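Local coordinates for long form D7clu1 salivary protein (Culex quinquefasciatus, PDB 6V4C), which binds and sequesters host ADP, ATP and related adenine compounds, inhibiting platelet aggregation and so aiding the blood feeding of the mosquito, at residues 72-82 with 121-132; 144-152 with 256-266. All coordinates share one frame; numbering follows the deposited sequence.

Contact 1. Residues 72-82 with 121-132; sequences QYEAYKSDNGV and VLEKIYLLDSSV. With EDO (1,2-ethanediol), chain K.
Leu-127 puts its methyl CD1 over the centre of one face of the Tyr-76 ring, 3.5 Å from the centroid. The two side chains cross at about a right angle, and CD2 lies against Tyr-76 CB. A second CH-pi contact lies nearby: Gln-72 CG sits over one face of the Tyr-126 ring, offset toward the rim. The Gln-72 chain leaves with CG anti to N (chi1 179°) and then bends at chi2 (69°). The bend sets its amide almost parallel to the Tyr-126 ring, with NE2 facing the end of helix 121-125. There Gln-72 NE2 makes a weak hydrogen bond to Ile-125 O, 3.4 Å away. The other end of the amide, OE1, is hydrogen-bonded to Met-6 N.

One water joins the two backbones. This water lies 2.6 Å from Gln-72 O and 2.8 Å from Ile-125 O, within hydrogen-bonding distance of both, and accepts from Asn-80 ND2. The same Asn-80 side chain closes an Asx turn, its OD1 accepting from Val-82 N at 3.0 Å. With chi1 at 55°, its CG lies between the backbone N and the carbonyl carbon, which turns OD1 toward Val-82 N. Val-82 then packs on helix 121-125, with CG1 3.9 Å from Val-121 CG1 and CG2 against Ile-125 CG1. Ile-125 CD1 meets the Tyr-73 ring obliquely. Tyr-73 OH donates to Val-82 O, which ties the turn back to helix 66-75.

Leu-127 has positive phi and is the C-prime residue of a Schellman motif that ends helix 121-125 in this all-helical, odorant-binding-protein-like fold.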
loop_
_atom_site.group_PDB
_atom_site.type_symbol
_atom_site.label_atom_id
_atom_site.label_comp_id
_atom_site.label_asym_id
_atom_site.label_seq_id
_atom_site.Cartn_x
_atom_site.Cartn_y
_atom_site.Cartn_z
ATOM N N GLN A 72 -5.614 -12.044 -12.915
ATOM C CA GLN A 72 -4.337 -11.763 -12.270
ATOM C C GLN A 72 -3.238 -12.667 -12.811
ATOM O O GLN A 72 -2.106 -12.219 -13.032
ATOM C CB GLN A 72 -4.462 -11.917 -10.755
ATOM C CG GLN A 72 -3.168 -11.660 -9.994
ATOM C CD GLN A 72 -2.745 -10.202 -10.025
ATOM O OE1 GLN A 72 -3.576 -9.303 -10.152
ATOM N NE2 GLN A 72 -1.443 -9.963 -9.907
ATOM N N TYR A 73 -3.553 -13.947 -13.033
ATOM C CA TYR A 73 -2.562 -14.854 -13.602
ATOM C C TYR A 73 -2.182 -14.431 -15.015
ATOM O O TYR A 73 -0.999 -14.403 -15.372
ATOM C CB TYR A 73 -3.081 -16.295 -13.603
ATOM C CG TYR A 73 -2.220 -17.203 -14.450
ATOM C CD1 TYR A 73 -1.026 -17.710 -13.959
ATOM C CD2 TYR A 73 -2.578 -17.522 -15.755
ATOM C CE1 TYR A 73 -0.222 -18.521 -14.734
ATOM C CE2 TYR A 73 -1.778 -18.331 -16.539
ATOM C CZ TYR A 73 -0.600 -18.828 -16.019
ATOM O OH TYR A 73 0.205 -19.635 -16.787
ATOM N N GLU A 74 -3.183 -14.103 -15.837
ATOM C CA GLU A 74 -2.917 -13.754 -17.229
ATOM C C GLU A 74 -2.090 -12.485 -17.350
ATOM O O GLU A 74 -1.318 -12.337 -18.304
ATOM C CB GLU A 74 -4.232 -13.597 -17.991
ATOM C CG GLU A 74 -4.979 -14.901 -18.203
ATOM C CD GLU A 74 -4.251 -15.846 -19.137
ATOM O OE1 GLU A 74 -3.720 -15.380 -20.167
ATOM O OE2 GLU A 74 -4.210 -17.056 -18.839
ATOM N N ALA A 75 -2.233 -11.563 -16.396
ATOM C CA ALA A 75 -1.561 -10.274 -16.508
ATOM C C ALA A 75 -0.047 -10.398 -16.382
ATOM O O ALA A 75 0.686 -9.540 -16.887
ATOM C CB ALA A 75 -2.111 -9.307 -15.463
ATOM N N TYR A 76 0.442 -11.446 -15.717
ATOM C CA TYR A 76 1.870 -11.597 -15.457
ATOM C C TYR A 76 2.343 -13.024 -15.706
ATOM O O TYR A 76 3.232 -13.517 -15.010
ATOM C CB TYR A 76 2.227 -11.148 -14.040
ATOM C CG TYR A 76 1.842 -9.719 -13.749
ATOM C CD1 TYR A 76 2.719 -8.677 -14.011
ATOM C CD2 TYR A 76 0.595 -9.410 -13.220
ATOM C CE1 TYR A 76 2.368 -7.364 -13.753
ATOM C CE2 TYR A 76 0.231 -8.102 -12.961
ATOM C CZ TYR A 76 1.122 -7.082 -13.229
ATOM O OH TYR A 76 0.767 -5.778 -12.972
ATOM N N LYS A 77 1.758 -13.699 -16.697
ATOM C CA LYS A 77 2.141 -15.081 -16.968
ATOM C C LYS A 77 3.575 -15.181 -17.469
ATOM O O LYS A 77 4.246 -16.190 -17.231
ATOM C CB LYS A 77 1.172 -15.729 -17.960
ATOM C CG LYS A 77 1.385 -15.326 -19.413
ATOM N N SER A 78 4.072 -14.146 -18.144
ATOM C CA SER A 78 5.454 -14.156 -18.606
ATOM C C SER A 78 6.456 -14.034 -17.467
ATOM O O SER A 78 7.658 -14.194 -17.704
ATOM C CB SER A 78 5.684 -13.035 -19.622
ATOM O OG SER A 78 5.535 -11.764 -19.020
ATOM N N ASP A 79 5.995 -13.767 -16.245
ATOM C CA ASP A 79 6.881 -13.568 -15.106
ATOM C C ASP A 79 6.539 -14.401 -13.880
ATOM O O ASP A 79 7.434 -14.637 -13.058
ATOM C CB ASP A 79 6.913 -12.087 -14.698
ATOM C CG ASP A 79 7.615 -11.220 -15.721
ATOM O OD1 ASP A 79 8.751 -11.568 -16.106
ATOM O OD2 ASP A 79 7.031 -10.199 -16.144
ATOM N N ASN A 80 5.293 -14.855 -13.721
ATOM C CA ASN A 80 4.916 -15.548 -12.492
ATOM C C ASN A 80 5.512 -16.946 -12.390
ATOM O O ASN A 80 5.565 -17.499 -11.285
ATOM C CB ASN A 80 3.392 -15.571 -12.312
ATOM C CG ASN A 80 2.660 -16.165 -13.505
ATOM O OD1 ASN A 80 3.167 -17.058 -14.186
ATOM N ND2 ASN A 80 1.456 -15.670 -13.760
ATOM N N GLY A 81 5.970 -17.522 -13.499
ATOM C CA GLY A 81 6.581 -18.837 -13.455
ATOM C C GLY A 81 5.619 -19.974 -13.186
ATOM O O GLY A 81 6.042 -21.036 -12.718
ATOM N N VAL A 82 4.334 -19.781 -13.474
ATOM C CA VAL A 82 3.299 -20.782 -13.245
ATOM C C VAL A 82 2.742 -21.209 -14.597
ATOM O O VAL A 82 2.439 -20.360 -15.444
ATOM C CB VAL A 82 2.179 -20.237 -12.337
ATOM C CG1 VAL A 82 1.110 -21.297 -12.109
ATOM C CG2 VAL A 82 2.751 -19.756 -11.015
ATOM N N VAL A 121 2.321 -21.169 -4.956
ATOM C CA VAL A 121 1.791 -20.776 -6.259
ATOM C C VAL A 121 1.014 -19.468 -6.161
ATOM O O VAL A 121 1.087 -18.621 -7.059
ATOM C CB VAL A 121 0.955 -21.910 -6.878
ATOM C CG1 VAL A 121 0.522 -21.535 -8.287
ATOM C CG2 VAL A 121 1.749 -23.206 -6.889
ATOM N N LEU A 122 0.259 -19.280 -5.075
ATOM C CA LEU A 122 -0.496 -18.040 -4.911
ATOM C C LEU A 122 0.430 -16.845 -4.728
ATOM O O LEU A 122 0.164 -15.761 -5.259
ATOM C CB LEU A 122 -1.467 -18.162 -3.738
ATOM C CG LEU A 122 -2.707 -19.019 -3.992
ATOM C CD1 LEU A 122 -3.590 -19.067 -2.757
ATOM C CD2 LEU A 122 -3.477 -18.487 -5.190
ATOM N N GLU A 123 1.518 -17.023 -3.976
ATOM C CA GLU A 123 2.496 -15.951 -3.829
ATOM C C GLU A 123 3.084 -15.561 -5.178
ATOM O O GLU A 123 3.400 -14.387 -5.411
ATOM C CB GLU A 123 3.596 -16.381 -2.858
ATOM C CG GLU A 123 3.226 -16.232 -1.398
ATOM C CD GLU A 123 4.000 -17.177 -0.502
ATOM O OE1 GLU A 123 3.781 -18.404 -0.604
ATOM O OE2 GLU A 123 4.833 -16.694 0.294
ATOM N N LYS A 124 3.236 -16.529 -6.084
ATOM C CA LYS A 124 3.782 -16.225 -7.401
ATOM C C LYS A 124 2.761 -15.502 -8.271
ATOM O O LYS A 124 3.095 -14.516 -8.937
ATOM C CB LYS A 124 4.271 -17.504 -8.080
ATOM C CG LYS A 124 5.495 -18.119 -7.432
ATOM C CD LYS A 124 5.937 -19.379 -8.157
ATOM C CE LYS A 124 7.204 -19.954 -7.547
ATOM N NZ LYS A 124 7.686 -21.134 -8.312
ATOM N N ILE A 125 1.514 -15.974 -8.276
ATOM C CA ILE A 125 0.491 -15.351 -9.109
ATOM C C ILE A 125 0.220 -13.920 -8.655
ATOM O O ILE A 125 0.012 -13.023 -9.481
ATOM C CB ILE A 125 -0.783 -16.215 -9.138
ATOM C CG1 ILE A 125 -0.528 -17.503 -9.924
ATOM C CG2 ILE A 125 -1.946 -15.442 -9.738
ATOM C CD1 ILE A 125 -1.759 -18.360 -10.126
ATOM N N TYR A 126 0.234 -13.680 -7.344
ATOM C CA TYR A 126 -0.002 -12.350 -6.799
ATOM C C TYR A 126 1.289 -11.581 -6.534
ATOM O O TYR A 126 1.290 -10.628 -5.749
ATOM C CB TYR A 126 -0.911 -12.419 -5.573
ATOM C CG TYR A 126 -2.344 -12.702 -5.967
ATOM C CD1 TYR A 126 -2.760 -13.993 -6.263
ATOM C CD2 TYR A 126 -3.271 -11.673 -6.080
ATOM C CE1 TYR A 126 -4.064 -14.255 -6.643
ATOM C CE2 TYR A 126 -4.578 -11.924 -6.458
ATOM C CZ TYR A 126 -4.969 -13.217 -6.737
ATOM O OH TYR A 126 -6.267 -13.476 -7.115
ATOM N N LEU A 127 2.386 -11.983 -7.177
ATOM C CA LEU A 127 3.596 -11.169 -7.275
ATOM C C LEU A 127 4.206 -10.851 -5.911
ATOM O O LEU A 127 4.880 -9.831 -5.746
ATOM C CB LEU A 127 3.349 -9.895 -8.091
ATOM C CG LEU A 127 2.459 -10.089 -9.323
ATOM C CD1 LEU A 127 2.276 -8.796 -10.102
ATOM C CD2 LEU A 127 2.997 -11.194 -10.225
ATOM N N LEU A 128 3.970 -11.711 -4.921
ATOM C CA LEU A 128 4.617 -11.576 -3.624
ATOM C C LEU A 128 5.876 -12.421 -3.502
ATOM O O LEU A 128 6.696 -12.164 -2.613
ATOM C CB LEU A 128 3.641 -11.927 -2.500
ATOM C CG LEU A 128 2.473 -10.953 -2.320
ATOM C CD1 LEU A 128 1.470 -11.501 -1.325
ATOM C CD2 LEU A 128 2.979 -9.588 -1.871
ATOM N N ASP A 129 6.040 -13.419 -4.366
ATOM C CA ASP A 129 7.276 -14.189 -4.416
ATOM C C ASP A 129 8.436 -13.266 -4.770
ATOM O O ASP A 129 8.338 -12.459 -5.696
ATOM C CB ASP A 129 7.136 -15.287 -5.466
ATOM C CG ASP A 129 8.402 -16.087 -5.643
ATOM O OD1 ASP A 129 8.604 -17.056 -4.880
ATOM O OD2 ASP A 129 9.192 -15.746 -6.547
ATOM N N SER A 130 9.543 -13.400 -4.030
ATOM C CA SER A 130 10.640 -12.443 -4.152
ATOM C C SER A 130 11.217 -12.413 -5.562
ATOM O O SER A 130 11.522 -11.337 -6.091
ATOM C CB SER A 130 11.731 -12.752 -3.126
ATOM O OG SER A 130 12.303 -14.023 -3.365
ATOM N N SER A 131 11.374 -13.581 -6.192
ATOM C CA SER A 131 11.962 -13.620 -7.528
ATOM C C SER A 131 11.015 -13.050 -8.579
ATOM O O SER A 131 11.448 -12.320 -9.478
ATOM C CB SER A 131 12.382 -15.045 -7.885
ATOM O OG SER A 131 13.428 -15.478 -7.039
ATOM N N VAL A 132 9.726 -13.380 -8.492
ATOM C CA VAL A 132 8.756 -12.823 -9.431
ATOM C C VAL A 132 8.674 -11.310 -9.267
ATOM O O VAL A 132 8.731 -10.554 -10.244
ATOM C CB VAL A 132 7.382 -13.492 -9.252
ATOM C CG1 VAL A 132 6.331 -12.784 -10.101
ATOM C CG2 VAL A 132 7.459 -14.963 -9.615
HETATM C C1 EDO K . 9.424 -17.695 -10.724
HETATM O O1 EDO K . 10.313 -17.680 -9.647
HETATM C C2 EDO K . 10.242 -17.106 -11.734
HETATM O O2 EDO K . 9.697 -16.799 -12.888
HETATM O O HOH W 1 0.016 -13.405 -12.222
#

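Contact 2. Residues 144-152 with 256-266; sequences KPKGISIFR and LDYIEVRSENY. With ADP (adenosine-5'-diphosphate), chain B.
The backbones come closest at Ser-149 and Glu-264, CA to CA 4.5 Å, where a type II beta turn, Pro-145 to Ile-148, leads into helix 150-158 beside the end of helix 249-263. Together they form one side of the ADP pocket. Gly-147 N gives Glu-264 O a nearly straight hydrogen bond (173°), in the carbonyl plane and on a lone pair.

Ser-149 is the N-cap of helix 150-158. Ser-149 OG accepts from Arg-152 N and donates to Glu-260 OE2 at 2.9 Å, on the anti lone pair. Glu-260 OE1 is held by a salt bridge to Arg-170. Ser-263 OG links both helices: it accepts from Ile-150 N at 2.9 Å and donates to Glu-260 O. The Phe-151 ring meets Glu-260 CB and Leu-256 CG obliquely, its CZ 3.5 Å from Leu-256 CG.

Tyr-266 sets one ring face under the adenine, with ADP C2 over its centre. Its backbone N donates to ADP N3, and its OH is hydrogen-bonded to Glu-9 OE2. Asn-265 ND2 makes a weak hydrogen bond to ADP O5', and its OD1 accepts from Ser-267 N.

Lys-144 comes from the opposite direction to Tyr-266, and bends at chi3 (84°) and chi4 bring its amine back to its own turn. Lys-144 NZ hydrogen-bonds to Pro-145 O, Ile-148 O, Ser-263 O and, at 3.0 Å, ADP N1: four acceptors share at most three N-H.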
loop_
_atom_site.group_PDB
_atom_site.type_symbol
_atom_site.label_atom_id
_atom_site.label_comp_id
_atom_site.label_asym_id
_atom_site.label_seq_id
_atom_site.Cartn_x
_atom_site.Cartn_y
_atom_site.Cartn_z
ATOM N N LYS A 144 7.064 1.709 -8.688
ATOM C CA LYS A 144 7.932 2.025 -7.558
ATOM C C LYS A 144 8.396 0.738 -6.894
ATOM O O LYS A 144 7.559 0.003 -6.348
ATOM C CB LYS A 144 7.189 2.883 -6.537
ATOM C CG LYS A 144 8.091 3.418 -5.427
ATOM C CD LYS A 144 7.322 3.815 -4.182
ATOM C CE LYS A 144 7.048 2.622 -3.282
ATOM N NZ LYS A 144 8.292 2.059 -2.670
ATOM N N PRO A 145 9.692 0.416 -6.918
ATOM C CA PRO A 145 10.144 -0.823 -6.275
ATOM C C PRO A 145 10.386 -0.604 -4.791
ATOM O O PRO A 145 10.252 0.527 -4.309
ATOM C CB PRO A 145 11.454 -1.123 -7.008
ATOM C CG PRO A 145 12.008 0.252 -7.296
ATOM C CD PRO A 145 10.811 1.163 -7.528
ATOM N N LYS A 146 10.750 -1.646 -4.049
ATOM C CA LYS A 146 11.100 -1.415 -2.658
ATOM C C LYS A 146 12.486 -0.784 -2.578
ATOM O O LYS A 146 13.295 -0.892 -3.503
ATOM C CB LYS A 146 11.002 -2.706 -1.840
ATOM C CG LYS A 146 12.302 -3.454 -1.601
ATOM C CD LYS A 146 12.080 -4.614 -0.632
ATOM C CE LYS A 146 13.315 -5.500 -0.504
ATOM N NZ LYS A 146 13.613 -6.236 -1.765
ATOM N N GLY A 147 12.737 -0.080 -1.477
ATOM C CA GLY A 147 14.013 0.570 -1.260
ATOM C C GLY A 147 14.066 2.037 -1.633
ATOM O O GLY A 147 15.059 2.704 -1.310
ATOM N N ILE A 148 13.042 2.560 -2.303
ATOM C CA ILE A 148 12.952 3.978 -2.626
ATOM C C ILE A 148 11.607 4.495 -2.136
ATOM O O ILE A 148 10.585 3.804 -2.253
ATOM C CB ILE A 148 13.151 4.240 -4.137
ATOM C CG1 ILE A 148 13.202 5.744 -4.426
ATOM C CG2 ILE A 148 12.057 3.570 -4.957
ATOM C CD1 ILE A 148 13.544 6.078 -5.870
ATOM N N SER A 149 11.603 5.696 -1.567
ATOM C CA SER A 149 10.359 6.245 -1.047
ATOM C C SER A 149 9.454 6.696 -2.191
ATOM O O SER A 149 9.895 6.911 -3.322
ATOM C CB SER A 149 10.620 7.409 -0.086
ATOM O OG SER A 149 10.780 8.641 -0.771
ATOM N N ILE A 150 8.163 6.823 -1.881
ATOM C CA ILE A 150 7.200 7.250 -2.892
ATOM C C ILE A 150 7.479 8.685 -3.326
ATOM O O ILE A 150 7.347 9.029 -4.508
ATOM C CB ILE A 150 5.756 7.046 -2.393
ATOM C CG1 ILE A 150 4.740 7.492 -3.448
ATOM C CG2 ILE A 150 5.525 7.797 -1.088
ATOM C CD1 ILE A 150 4.771 6.677 -4.724
ATOM N N PHE A 151 7.904 9.536 -2.387
ATOM C CA PHE A 151 8.188 10.926 -2.728
ATOM C C PHE A 151 9.430 11.042 -3.601
ATOM O O PHE A 151 9.457 11.836 -4.548
ATOM C CB PHE A 151 8.331 11.767 -1.457
ATOM C CG PHE A 151 7.088 11.799 -0.619
ATOM C CD1 PHE A 151 6.049 12.655 -0.932
ATOM C CD2 PHE A 151 6.952 10.958 0.471
ATOM C CE1 PHE A 151 4.897 12.678 -0.169
ATOM C CE2 PHE A 151 5.801 10.979 1.242
ATOM C CZ PHE A 151 4.774 11.838 0.918
ATOM N N ARG A 152 10.468 10.260 -3.298
ATOM C CA ARG A 152 11.669 10.276 -4.126
ATOM C C ARG A 152 11.394 9.658 -5.490
ATOM O O ARG A 152 11.862 10.166 -6.516
ATOM C CB ARG A 152 12.802 9.545 -3.403
ATOM C CG ARG A 152 14.092 9.412 -4.201
ATOM C CD ARG A 152 14.670 10.767 -4.569
ATOM N NE ARG A 152 15.915 10.623 -5.324
ATOM C CZ ARG A 152 16.517 11.615 -5.972
ATOM N NH1 ARG A 152 15.991 12.831 -5.965
ATOM N NH2 ARG A 152 17.643 11.386 -6.634
ATOM N N LEU A 256 3.687 13.284 6.926
ATOM C CA LEU A 256 4.260 12.927 5.633
ATOM C C LEU A 256 5.649 12.318 5.776
ATOM O O LEU A 256 5.984 11.364 5.067
ATOM C CB LEU A 256 4.301 14.152 4.723
ATOM C CG LEU A 256 3.556 13.982 3.404
ATOM C CD1 LEU A 256 2.085 13.709 3.656
ATOM C CD2 LEU A 256 3.741 15.206 2.532
ATOM N N ASP A 257 6.478 12.865 6.673
ATOM C CA ASP A 257 7.817 12.312 6.866
ATOM C C ASP A 257 7.754 10.841 7.256
ATOM O O ASP A 257 8.534 10.025 6.756
ATOM C CB ASP A 257 8.580 13.101 7.931
ATOM C CG ASP A 257 9.023 14.466 7.447
ATOM O OD1 ASP A 257 9.151 14.663 6.221
ATOM O OD2 ASP A 257 9.249 15.347 8.303
ATOM N N TYR A 258 6.827 10.484 8.147
ATOM C CA TYR A 258 6.733 9.095 8.581
ATOM C C TYR A 258 6.164 8.210 7.480
ATOM O O TYR A 258 6.628 7.079 7.287
ATOM C CB TYR A 258 5.901 9.006 9.857
ATOM C CG TYR A 258 6.018 7.690 10.582
ATOM C CD1 TYR A 258 7.245 7.048 10.709
ATOM C CD2 TYR A 258 4.905 7.097 11.158
ATOM C CE1 TYR A 258 7.353 5.846 11.380
ATOM C CE2 TYR A 258 5.003 5.897 11.833
ATOM C CZ TYR A 258 6.227 5.275 11.942
ATOM O OH TYR A 258 6.319 4.079 12.614
ATOM N N ILE A 259 5.166 8.704 6.739
ATOM C CA ILE A 259 4.712 7.998 5.543
ATOM C C ILE A 259 5.881 7.731 4.603
ATOM O O ILE A 259 6.053 6.614 4.100
ATOM C CB ILE A 259 3.588 8.781 4.838
ATOM C CG1 ILE A 259 2.295 8.732 5.657
ATOM C CG2 ILE A 259 3.364 8.233 3.436
ATOM C CD1 ILE A 259 1.204 9.666 5.147
ATOM N N GLU A 260 6.705 8.753 4.361
ATOM C CA GLU A 260 7.828 8.598 3.438
ATOM C C GLU A 260 8.778 7.502 3.897
ATOM O O GLU A 260 9.176 6.639 3.104
ATOM C CB GLU A 260 8.579 9.919 3.286
ATOM C CG GLU A 260 9.781 9.787 2.373
ATOM C CD GLU A 260 10.299 11.109 1.857
ATOM O OE1 GLU A 260 10.031 12.153 2.489
ATOM O OE2 GLU A 260 10.975 11.097 0.809
ATOM N N VAL A 261 9.159 7.521 5.178
ATOM C CA VAL A 261 10.076 6.512 5.700
ATOM C C VAL A 261 9.492 5.113 5.535
ATOM O O VAL A 261 10.191 4.173 5.137
ATOM C CB VAL A 261 10.449 6.819 7.163
ATOM C CG1 VAL A 261 11.098 5.608 7.816
ATOM C CG2 VAL A 261 11.385 8.012 7.228
ATOM N N ARG A 262 8.201 4.954 5.828
ATOM C CA ARG A 262 7.573 3.641 5.732
ATOM C C ARG A 262 7.394 3.180 4.291
ATOM O O ARG A 262 7.300 1.971 4.050
ATOM C CB ARG A 262 6.219 3.655 6.445
ATOM C CG ARG A 262 6.300 3.900 7.944
ATOM C CD ARG A 262 5.084 4.682 8.437
ATOM N NE ARG A 262 3.831 3.988 8.177
ATOM C CZ ARG A 262 2.648 4.588 8.082
ATOM N NH1 ARG A 262 2.549 5.909 8.209
ATOM N NH2 ARG A 262 1.563 3.865 7.847
ATOM N N SER A 263 7.351 4.108 3.332
ATOM C CA SER A 263 7.082 3.754 1.943
ATOM C C SER A 263 8.252 3.054 1.270
ATOM O O SER A 263 8.066 2.483 0.191
ATOM C CB SER A 263 6.678 4.992 1.131
ATOM O OG SER A 263 7.794 5.828 0.855
ATOM N N GLU A 264 9.447 3.086 1.864
ATOM C CA GLU A 264 10.568 2.360 1.278
ATOM C C GLU A 264 10.407 0.855 1.446
ATOM O O GLU A 264 10.908 0.082 0.622
ATOM C CB GLU A 264 11.889 2.841 1.883
ATOM C CG GLU A 264 12.207 4.294 1.576
ATOM C CD GLU A 264 13.650 4.653 1.884
ATOM O OE1 GLU A 264 14.365 3.803 2.452
ATOM O OE2 GLU A 264 14.070 5.783 1.551
ATOM N N ASN A 265 9.706 0.424 2.492
ATOM C CA ASN A 265 9.436 -0.993 2.721
ATOM C C ASN A 265 8.155 -1.071 3.539
ATOM O O ASN A 265 8.160 -0.747 4.731
ATOM C CB ASN A 265 10.599 -1.655 3.455
ATOM C CG ASN A 265 10.454 -3.162 3.535
ATOM O OD1 ASN A 265 9.375 -3.682 3.818
ATOM N ND2 ASN A 265 11.544 -3.875 3.274
ATOM N N TYR A 266 7.067 -1.517 2.904
ATOM C CA TYR A 266 5.747 -1.437 3.521
ATOM C C TYR A 266 5.620 -2.280 4.786
ATOM O O TYR A 266 4.685 -2.064 5.563
ATOM C CB TYR A 266 4.665 -1.821 2.508
ATOM C CG TYR A 266 4.581 -0.889 1.321
ATOM C CD1 TYR A 266 4.770 0.481 1.470
ATOM C CD2 TYR A 266 4.320 -1.379 0.047
ATOM C CE1 TYR A 266 4.696 1.338 0.384
ATOM C CE2 TYR A 266 4.245 -0.531 -1.045
ATOM C CZ TYR A 266 4.435 0.827 -0.869
ATOM O OH TYR A 266 4.359 1.675 -1.949
HETATM P PB ADP B . 12.416 -10.132 0.801
HETATM O O1B ADP B . 13.471 -10.363 -0.054
HETATM O O2B ADP B . 12.570 -10.707 2.083
HETATM O O3B ADP B . 11.220 -10.505 0.245
HETATM P PA ADP B . 12.667 -7.917 2.666
HETATM O O1A ADP B . 14.013 -7.397 3.050
HETATM O O2A ADP B . 12.207 -8.818 3.654
HETATM O O3A ADP B . 12.650 -8.627 1.296
HETATM O "O5'" ADP B . 11.503 -7.029 2.244
HETATM C "C5'" ADP B . 10.285 -7.551 1.760
HETATM C "C4'" ADP B . 9.147 -6.571 1.923
HETATM O "O4'" ADP B . 9.076 -5.667 0.849
HETATM C "C3'" ADP B . 7.737 -7.110 1.841
HETATM O "O3'" ADP B . 7.287 -7.615 3.055
HETATM C "C2'" ADP B . 6.887 -5.965 1.299
HETATM O "O2'" ADP B . 6.186 -5.372 2.307
HETATM C "C1'" ADP B . 7.911 -4.958 0.891
HETATM N N9 ADP B . 7.714 -4.374 -0.398
HETATM C C8 ADP B . 7.598 -5.049 -1.527
HETATM N N7 ADP B . 7.478 -4.320 -2.557
HETATM C C5 ADP B . 7.502 -3.061 -2.095
HETATM C C6 ADP B . 7.418 -1.814 -2.704
HETATM N N6 ADP B . 7.269 -1.620 -3.968
HETATM N N1 ADP B . 7.470 -0.749 -1.943
HETATM C C2 ADP B . 7.593 -0.905 -0.662
HETATM N N3 ADP B . 7.700 -1.998 0.003
HETATM C C4 ADP B . 7.653 -3.071 -0.753
HETATM O O HOH W 2 14.154 6.929 -0.853
#

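In the fold
The two contacts follow one another along the chain: contact 1 closes before contact 2 opens. Their centres are 23 Å apart, and their nearest atoms are about 7 Å apart without touching. Contact 1 joins helices 66-75 and 77-80 to helix 121-125 and the start of helix 130-139. Contact 2 joins the start of helix 150-158 to the end of helix 249-263. Helices 130-139 and 150-158 are consecutive and connect them. ADP lies between the two halves of the protein. Contact 2 forms part of its pocket directly. Segment 121-132 includes Ser-130 of the binding site, though Ser-130 does not touch 72-82, and leads into helix 130-139, which supplies Arg-133 and Tyr-137.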